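Local coordinates for D-isomer specific 2-hydroxyacid dehydrogenase family protein (Aeromonas salmonicida subsp. salmonicida, PDB 3HG7) that probably acts as an NAD-dependent oxidoreductase of the D-isomer specific 2-hydroxyacid dehydrogenase family, at residues Leu254-Gln259 / Thr277-Ala282; Arg141-Leu146 / Phe162-Leu167. The protein carries 1 engineered substitution. All coordinates share one frame; numbering follows the deposited sequence.

Contact 1: residues Leu254-Gln259 / Thr277-Ala282; sequences LDVFEQ and TPHNSA
Asp255 sends its carboxylate into the loop Thr277-Ser281, which curls round both oxygens. With CG anti to the backbone N (chi1 -171°), the side chain crosses that of Thr277 at about a right angle, and Thr277 OG1 donates to Asp255 OD1 over 2.7 Å, meeting the anti side of that oxygen somewhat out of the carboxylate plane. The same oxygen offers its syn lone pair to the backbone of Asn280, whose N lies 2.9 Å from Asp255 OD1. The other oxygen is approached differently: Ser281 N stands above the carboxylate plane, 45° out of it, and donates to Asp255 OD2 at 3.0 Å. An inverse gamma turn centred on Pro278 lies between Thr277 and the donors from Asn280 and Ser281.

His279 leans beside this cluster. Val256 CG1 sits over one face of its imidazole, 3.6 Å from the ring centroid, in a CH-pi contact displaced toward the rim, while Asp255 OD2 lies near the ring plane at the edge, 3.6 Å from His279 CD2. Phe257 turns a ring edge to the loop, its CE2 close to Thr277 O. Strand 251-254 passes directly into this junction, and Thr277 N bonds to Leu254 O at 3.1 Å, with a nearly straight N-H...O angle of 171°.

Tyr106 of helix 100-115 also bonds to Thr277 OG1, and His279 ND1 is hydrogen-bonded to Glu260 OE2, consistent with the His-Glu pair of this dehydrogenase family. Two backbone N-H groups and the Thr277 hydroxyl hold the buried carboxylate, which probably helps to set the loop that carries His279.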
ATOM      1  N   LEU A 254      -7.374  -4.629   8.080  1.00 16.62           N
ATOM      2  CA  LEU A 254      -5.934  -4.491   7.978  1.00 16.27           C
ATOM      3  C   LEU A 254      -5.409  -5.232   6.776  1.00 15.58           C
ATOM      4  O   LEU A 254      -5.664  -6.428   6.642  1.00 15.68           O
ATOM      5  CB  LEU A 254      -5.248  -5.058   9.222  1.00 16.61           C
ATOM      6  CG  LEU A 254      -5.600  -4.539  10.619  1.00 25.51           C
ATOM      7  CD1 LEU A 254      -4.526  -5.030  11.564  1.00 18.00           C
ATOM      8  CD2 LEU A 254      -5.707  -3.025  10.648  1.00 18.03           C
ATOM      9  N   ASP A 255      -4.697  -4.513   5.909  1.00 15.00           N
ATOM     10  CA  ASP A 255      -4.095  -5.112   4.717  1.00 15.09           C
ATOM     11  C   ASP A 255      -2.593  -5.375   4.971  1.00 16.44           C
ATOM     12  O   ASP A 255      -1.958  -6.156   4.271  1.00 15.26           O
ATOM     13  CB  ASP A 255      -4.282  -4.199   3.500  1.00 15.19           C
ATOM     14  CG  ASP A 255      -3.870  -4.865   2.203  1.00  7.39           C
ATOM     15  OD1 ASP A 255      -4.280  -6.038   1.980  1.00 15.38           O
ATOM     16  OD2 ASP A 255      -3.086  -4.238   1.443  1.00 15.63           O
ATOM     17  N   VAL A 256      -2.062  -4.748   6.015  1.00 18.93           N
ATOM     18  CA  VAL A 256      -0.607  -4.779   6.297  1.00 20.26           C
ATOM     19  C   VAL A 256      -0.342  -5.073   7.766  1.00 22.07           C
ATOM     20  O   VAL A 256      -1.187  -4.818   8.629  1.00 21.84           O
ATOM     21  CB  VAL A 256       0.073  -3.473   5.893  1.00 20.23           C
ATOM     22  CG1 VAL A 256       0.040  -3.315   4.384  1.00 19.40           C
ATOM     23  CG2 VAL A 256      -0.570  -2.256   6.623  1.00 19.25           C
ATOM     24  N   PHE A 257       0.833  -5.637   8.046  1.00 24.48           N
ATOM     25  CA  PHE A 257       1.078  -6.214   9.357  1.00 25.42           C
ATOM     26  C   PHE A 257       2.527  -6.050   9.778  1.00 26.77           C
ATOM     27  O   PHE A 257       3.404  -5.898   8.923  1.00 26.04           O
ATOM     28  CB  PHE A 257       0.660  -7.681   9.353  1.00 24.40           C
ATOM     29  CG  PHE A 257      -0.788  -7.869   9.011  1.00 21.75           C
ATOM     30  CD1 PHE A 257      -1.769  -7.742  10.004  1.00 24.63           C
ATOM     31  CD2 PHE A 257      -1.182  -8.101   7.690  1.00 24.64           C
ATOM     32  CE1 PHE A 257      -3.118  -7.881   9.691  1.00 22.04           C
ATOM     33  CE2 PHE A 257      -2.524  -8.223   7.367  1.00 20.82           C
ATOM     34  CZ  PHE A 257      -3.490  -8.125   8.374  1.00 25.11           C
ATOM     35  N   GLU A 258       2.748  -6.068  11.093  1.00 28.75           N
ATOM     36  CA  GLU A 258       4.104  -6.037  11.676  1.00 31.37           C
ATOM     37  C   GLU A 258       4.972  -7.177  11.117  1.00 31.99           C
ATOM     38  O   GLU A 258       6.177  -7.003  10.905  1.00 31.61           O
ATOM     39  CB  GLU A 258       4.015  -6.121  13.214  1.00 32.95           C
ATOM     40  CG  GLU A 258       4.841  -5.079  13.975  1.00 56.15           C
ATOM     41  CD  GLU A 258       4.041  -4.389  15.093  1.00 34.97           C
ATOM     42  OE1 GLU A 258       3.492  -5.084  15.980  1.00 56.15           O
ATOM     43  OE2 GLU A 258       3.967  -3.139  15.075  1.00 56.29           O
ATOM     44  N   GLN A 259       4.351  -8.337  10.888  1.00 32.92           N
ATOM     45  CA  GLN A 259       5.014  -9.476  10.233  1.00 34.32           C
ATOM     46  C   GLN A 259       4.161 -10.015   9.063  1.00 34.10           C
ATOM     47  O   GLN A 259       2.989 -10.347   9.251  1.00 33.71           O
ATOM     48  CB  GLN A 259       5.285 -10.591  11.255  1.00 35.44           C
ATOM     49  CG  GLN A 259       5.764 -11.934  10.670  1.00 52.49           C
ATOM     50  CD  GLN A 259       7.280 -12.017  10.463  1.00 37.09           C
ATOM     51  OE1 GLN A 259       8.063 -11.805  11.393  1.00 52.73           O
ATOM     52  NE2 GLN A 259       7.693 -12.350   9.238  1.00 52.61           N
ATOM     53  N   THR A 277      -6.724  -8.904   5.018  1.00 15.24           N
ATOM     54  CA  THR A 277      -6.426  -9.179   3.625  1.00 14.42           C
ATOM     55  C   THR A 277      -4.910  -9.321   3.453  1.00 14.07           C
ATOM     56  O   THR A 277      -4.153  -8.618   4.121  1.00 13.85           O
ATOM     57  CB  THR A 277      -7.012  -8.111   2.696  1.00 14.50           C
ATOM     58  OG1 THR A 277      -6.569  -6.794   3.083  1.00 14.62           O
ATOM     59  CG2 THR A 277      -8.534  -8.187   2.731  1.00 13.53           C
ATOM     60  N   PRO A 278      -4.467 -10.190   2.530  1.00 13.49           N
ATOM     61  CA  PRO A 278      -3.018 -10.503   2.454  1.00 14.30           C
ATOM     62  C   PRO A 278      -2.194  -9.500   1.652  1.00 15.11           C
ATOM     63  O   PRO A 278      -1.618  -9.847   0.616  1.00 15.47           O
ATOM     64  CB  PRO A 278      -3.003 -11.881   1.811  1.00 14.42           C
ATOM     65  CG  PRO A 278      -4.259 -11.906   0.933  1.00 11.65           C
ATOM     66  CD  PRO A 278      -5.285 -11.083   1.676  1.00 13.32           C
ATOM     67  N   HIS A 279      -2.138  -8.260   2.148  1.00 16.56           N
ATOM     68  CA  HIS A 279      -1.392  -7.186   1.506  1.00 18.18           C
ATOM     69  C   HIS A 279      -1.649  -7.104  -0.005  1.00 16.89           C
ATOM     70  O   HIS A 279      -0.724  -7.175  -0.816  1.00 16.57           O
ATOM     71  CB  HIS A 279       0.105  -7.328   1.820  1.00 20.14           C
ATOM     72  CG  HIS A 279       0.869  -6.045   1.718  1.00 23.52           C
ATOM     73  ND1 HIS A 279       2.186  -5.935   2.102  1.00 22.34           N
ATOM     74  CD2 HIS A 279       0.493  -4.809   1.305  1.00 22.50           C
ATOM     75  CE1 HIS A 279       2.600  -4.693   1.906  1.00 23.82           C
ATOM     76  NE2 HIS A 279       1.591  -3.986   1.429  1.00 24.18           N
ATOM     77  N   ASN A 280      -2.917  -6.949  -0.377  1.00 15.19           N
ATOM     78  CA  ASN A 280      -3.293  -6.939  -1.776  1.00 15.13           C
ATOM     79  C   ASN A 280      -4.337  -5.864  -2.081  1.00 14.88           C
ATOM     80  O   ASN A 280      -5.065  -5.955  -3.073  1.00 14.33           O
ATOM     81  CB  ASN A 280      -3.701  -8.353  -2.257  1.00 16.07           C
ATOM     82  CG  ASN A 280      -5.020  -8.839  -1.665  1.00 13.57           C
ATOM     83  OD1 ASN A 280      -5.593  -8.225  -0.734  1.00 17.36           O
ATOM     84  ND2 ASN A 280      -5.516  -9.952  -2.198  1.00 16.91           N
ATOM     85  N   SER A 281      -4.377  -4.825  -1.241  1.00 15.44           N
ATOM     86  CA  SER A 281      -5.357  -3.727  -1.430  1.00 14.76           C
ATOM     87  C   SER A 281      -5.131  -2.973  -2.748  1.00 14.49           C
ATOM     88  O   SER A 281      -6.087  -2.484  -3.367  1.00 14.16           O
ATOM     89  CB  SER A 281      -5.359  -2.770  -0.220  1.00 14.85           C
ATOM     90  OG  SER A 281      -4.085  -2.112  -0.063  1.00 16.08           O
ATOM     91  N   ALA A 282      -3.871  -2.872  -3.205  1.00 14.94           N
ATOM     92  CA  ALA A 282      -3.623  -2.149  -4.435  1.00 15.71           C
ATOM     93  C   ALA A 282      -2.419  -2.742  -5.153  1.00 16.43           C
ATOM     94  O   ALA A 282      -1.298  -2.328  -4.914  1.00 17.27           O
ATOM     95  CB  ALA A 282      -3.417  -0.652  -4.142  1.00 16.98           C
TER

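Contact 2: residues Arg141-Leu146 / Phe162-Leu167; sequences RTLLIL and FGMKVL
Met164 runs extended through chi2 and then bends at chi3 (95°), which lays its CE against the side chain of Leu143, 3.7 Å from Leu143 CB. In Ile145, CG1 is anti to the carbonyl carbon (chi1 -54°), and the extended branch carries CD1 obliquely across Val166 to 4.2 Å from Val166 CG1. These pairs belong to a beta-alpha-beta unit of the Rossmann fold: strand 142-146, helix 150-161 and strand 165-169, with the two strands side by side and parallel in the sheet. Their short axes run 4.7 Å apart at an angle of 20°.

Thr142 pairs with Lys165, Leu143 with Val166 and Leu144 with Leu167. Backbone bonds pass back and forth between the strands: Lys165 N donates to Arg141 O, Leu143 N to Lys165 O at 2.7 Å, Leu167 N to Leu143 O, and Ile145 N to Leu167 O. Leu143 and Val166 occupy the sheet face packed by helix 150-161, where Ile155 and Ala156 meet them. On the other face Thr142 and Lys165 lie alongside each other, pointing the same way, with Thr142 CG2 3.9 Å from Lys165 CB; farther along, Leu144 and Leu167 both rest on Met191 of helix 188-193.

The helix that links the strands ends in a Schellman motif with Gly163, at positive phi, as its C-prime residue, and the chain turns there into the second strand. Near the C-terminal end of strand 142-146, Ile145 touches the residues of a likely GxGxxG pattern (Gly147, Gly149, Gly152), consistent with dinucleotide binding. Beside the last backbone bond, the methyl Leu144 CD1 lies 3.4 Å from Leu167 O, which also accepts the N-H of Ile145.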
ATOM      1  N   ARG A 141     -21.551  11.116   7.244  1.00 18.09           N
ATOM      2  CA  ARG A 141     -20.588  10.509   8.149  1.00 17.87           C
ATOM      3  C   ARG A 141     -19.206  11.099   7.880  1.00 17.58           C
ATOM      4  O   ARG A 141     -18.975  11.637   6.797  1.00 17.70           O
ATOM      5  CB  ARG A 141     -20.543   9.007   7.900  1.00 19.93           C
ATOM      6  CG  ARG A 141     -21.891   8.389   7.738  1.00 27.31           C
ATOM      7  CD  ARG A 141     -22.378   7.876   9.036  1.00 23.27           C
ATOM      8  NE  ARG A 141     -21.476   6.881   9.621  1.00 28.36           N
ATOM      9  CZ  ARG A 141     -21.854   6.026  10.564  1.00 24.76           C
ATOM     10  NH1 ARG A 141     -20.987   5.177  11.085  1.00 28.56           N
ATOM     11  NH2 ARG A 141     -23.117   6.029  10.984  1.00 28.83           N
ATOM     12  N   THR A 142     -18.301  10.995   8.857  1.00 16.29           N
ATOM     13  CA  THR A 142     -16.981  11.621   8.752  1.00 17.06           C
ATOM     14  C   THR A 142     -15.879  10.627   8.460  1.00 16.59           C
ATOM     15  O   THR A 142     -15.644   9.686   9.241  1.00 16.10           O
ATOM     16  CB  THR A 142     -16.553  12.280  10.051  1.00 19.52           C
ATOM     17  OG1 THR A 142     -16.732  11.330  11.114  1.00 27.28           O
ATOM     18  CG2 THR A 142     -17.380  13.523  10.314  1.00 24.17           C
ATOM     19  N   LEU A 143     -15.184  10.881   7.357  1.00 16.28           N
ATOM     20  CA  LEU A 143     -14.020  10.086   6.967  1.00 16.37           C
ATOM     21  C   LEU A 143     -12.795  10.859   7.430  1.00 17.43           C
ATOM     22  O   LEU A 143     -12.645  12.005   7.056  1.00 17.03           O
ATOM     23  CB  LEU A 143     -13.982   9.914   5.442  1.00 16.15           C
ATOM     24  CG  LEU A 143     -12.842   9.100   4.810  1.00 14.93           C
ATOM     25  CD1 LEU A 143     -12.677   7.736   5.479  1.00 15.92           C
ATOM     26  CD2 LEU A 143     -13.018   8.916   3.292  1.00 16.32           C
ATOM     27  N   LEU A 144     -11.962  10.242   8.270  1.00 18.11           N
ATOM     28  CA  LEU A 144     -10.616  10.753   8.577  1.00 18.39           C
ATOM     29  C   LEU A 144      -9.561   9.949   7.822  1.00 17.78           C
ATOM     30  O   LEU A 144      -9.515   8.714   7.955  1.00 17.51           O
ATOM     31  CB  LEU A 144     -10.322  10.607  10.067  1.00 19.16           C
ATOM     32  CG  LEU A 144      -8.945  11.101  10.500  1.00 26.05           C
ATOM     33  CD1 LEU A 144      -8.732  12.550  10.057  1.00 19.88           C
ATOM     34  CD2 LEU A 144      -8.758  10.940  11.992  1.00 19.61           C
ATOM     35  N   ILE A 145      -8.698  10.635   7.072  1.00 18.60           N
ATOM     36  CA  ILE A 145      -7.610   9.973   6.346  1.00 19.04           C
ATOM     37  C   ILE A 145      -6.261  10.516   6.835  1.00 21.51           C
ATOM     38  O   ILE A 145      -6.065  11.744   6.907  1.00 22.38           O
ATOM     39  CB  ILE A 145      -7.724  10.162   4.810  1.00 18.18           C
ATOM     40  CG1 ILE A 145      -9.102   9.719   4.309  1.00 21.24           C
ATOM     41  CG2 ILE A 145      -6.563   9.425   4.081  1.00 20.75           C
ATOM     42  CD1 ILE A 145      -9.365  10.007   2.821  1.00 19.49           C
ATOM     43  N   LEU A 146      -5.379   9.595   7.216  1.00 22.04           N
ATOM     44  CA  LEU A 146      -3.993   9.898   7.574  1.00 23.28           C
ATOM     45  C   LEU A 146      -3.120   9.641   6.363  1.00 24.20           C
ATOM     46  O   LEU A 146      -2.906   8.503   5.951  1.00 24.97           O
ATOM     47  CB  LEU A 146      -3.521   9.043   8.757  1.00 23.40           C
ATOM     48  CG  LEU A 146      -4.471   8.836   9.935  1.00 29.84           C
ATOM     49  CD1 LEU A 146      -3.694   8.229  11.081  1.00 24.22           C
ATOM     50  CD2 LEU A 146      -5.126  10.134  10.367  1.00 24.28           C
ATOM     51  N   PHE A 162     -19.535  10.026  -1.787  1.00 15.25           N
ATOM     52  CA  PHE A 162     -20.552   9.327  -0.970  1.00 15.89           C
ATOM     53  C   PHE A 162     -21.187  10.227   0.094  1.00 17.36           C
ATOM     54  O   PHE A 162     -21.981   9.783   0.924  1.00 18.12           O
ATOM     55  CB  PHE A 162     -19.975   8.005  -0.409  1.00 14.12           C
ATOM     56  CG  PHE A 162     -19.921   6.912  -1.419  1.00 19.65           C
ATOM     57  CD1 PHE A 162     -21.075   6.282  -1.859  1.00 12.86           C
ATOM     58  CD2 PHE A 162     -18.702   6.528  -1.971  1.00 12.91           C
ATOM     59  CE1 PHE A 162     -21.017   5.271  -2.822  1.00 19.52           C
ATOM     60  CE2 PHE A 162     -18.639   5.507  -2.919  1.00 20.35           C
ATOM     61  CZ  PHE A 162     -19.782   4.887  -3.352  1.00 12.39           C
ATOM     62  N   GLY A 163     -20.879  11.520   0.018  1.00 17.28           N
ATOM     63  CA  GLY A 163     -21.591  12.506   0.828  1.00 16.67           C
ATOM     64  C   GLY A 163     -21.039  12.544   2.234  1.00 16.03           C
ATOM     65  O   GLY A 163     -21.687  13.061   3.139  1.00 15.74           O
ATOM     66  N   MET A 164     -19.839  11.984   2.405  1.00 15.15           N
ATOM     67  CA  MET A 164     -19.120  12.035   3.683  1.00 15.26           C
ATOM     68  C   MET A 164     -18.424  13.386   3.874  1.00 17.15           C
ATOM     69  O   MET A 164     -18.059  14.040   2.898  1.00 17.40           O
ATOM     70  CB  MET A 164     -18.072  10.914   3.743  1.00 14.37           C
ATOM     71  CG  MET A 164     -18.693   9.530   3.952  1.00  8.46           C
ATOM     72  SD  MET A 164     -17.561   8.177   3.752  1.00 11.84           S
ATOM     73  CE  MET A 164     -17.057   7.875   5.456  1.00  4.52           C
ATOM     74  N   LYS A 165     -18.229  13.775   5.133  1.00 18.64           N
ATOM     75  CA  LYS A 165     -17.289  14.824   5.488  1.00 21.26           C
ATOM     76  C   LYS A 165     -15.916  14.179   5.395  1.00 21.29           C
ATOM     77  O   LYS A 165     -15.764  12.997   5.753  1.00 20.94           O
ATOM     78  CB  LYS A 165     -17.532  15.345   6.912  1.00 23.18           C
ATOM     79  CG  LYS A 165     -18.840  16.133   7.083  1.00 39.57           C
ATOM     80  CD  LYS A 165     -18.843  17.105   8.305  1.00 26.53           C
ATOM     81  CE  LYS A 165     -17.483  17.840   8.570  1.00 39.81           C
ATOM     82  NZ  LYS A 165     -16.724  18.364   7.376  1.00 27.83           N
ATOM     83  N   VAL A 166     -14.933  14.928   4.884  1.00 21.03           N
ATOM     84  CA  VAL A 166     -13.575  14.378   4.716  1.00 22.02           C
ATOM     85  C   VAL A 166     -12.513  15.270   5.345  1.00 22.48           C
ATOM     86  O   VAL A 166     -12.296  16.417   4.907  1.00 22.18           O
ATOM     87  CB  VAL A 166     -13.213  14.015   3.234  1.00 21.59           C
ATOM     88  CG1 VAL A 166     -11.890  13.294   3.192  1.00 15.37           C
ATOM     89  CG2 VAL A 166     -14.282  13.084   2.606  1.00 15.13           C
ATOM     90  N   LEU A 167     -11.881  14.735   6.390  1.00 21.73           N
ATOM     91  CA  LEU A 167     -10.808  15.421   7.085  1.00 21.07           C
ATOM     92  C   LEU A 167      -9.503  14.678   6.858  1.00 20.93           C
ATOM     93  O   LEU A 167      -9.470  13.443   6.888  1.00 18.64           O
ATOM     94  CB  LEU A 167     -11.068  15.468   8.582  1.00 21.88           C
ATOM     95  CG  LEU A 167     -12.374  16.040   9.133  1.00 14.02           C
ATOM     96  CD1 LEU A 167     -12.393  15.909  10.648  1.00 22.31           C
ATOM     97  CD2 LEU A 167     -12.623  17.486   8.719  1.00 21.97           C
TER

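How the contacts relate
Both contacts are tied to the same seven-stranded parallel sheet of the probable NAD-binding domain, contact 2 within it and contact 1 just beyond the ends of two of its strands, but they share no strand, and their centres lie about 22 Å apart. Contact 2 is a buried pairing of neighbouring strands, built from regular backbone bonds and aliphatic side chains that meet the helices on its two faces. Contact 1 is partly buried and forms where strands 251-254 and 274-276, the latter at the sheet's edge, give way to loops. There a carboxylate replaces aliphatic packing as the main link, and backbone N-H groups serve a side chain more than another strand.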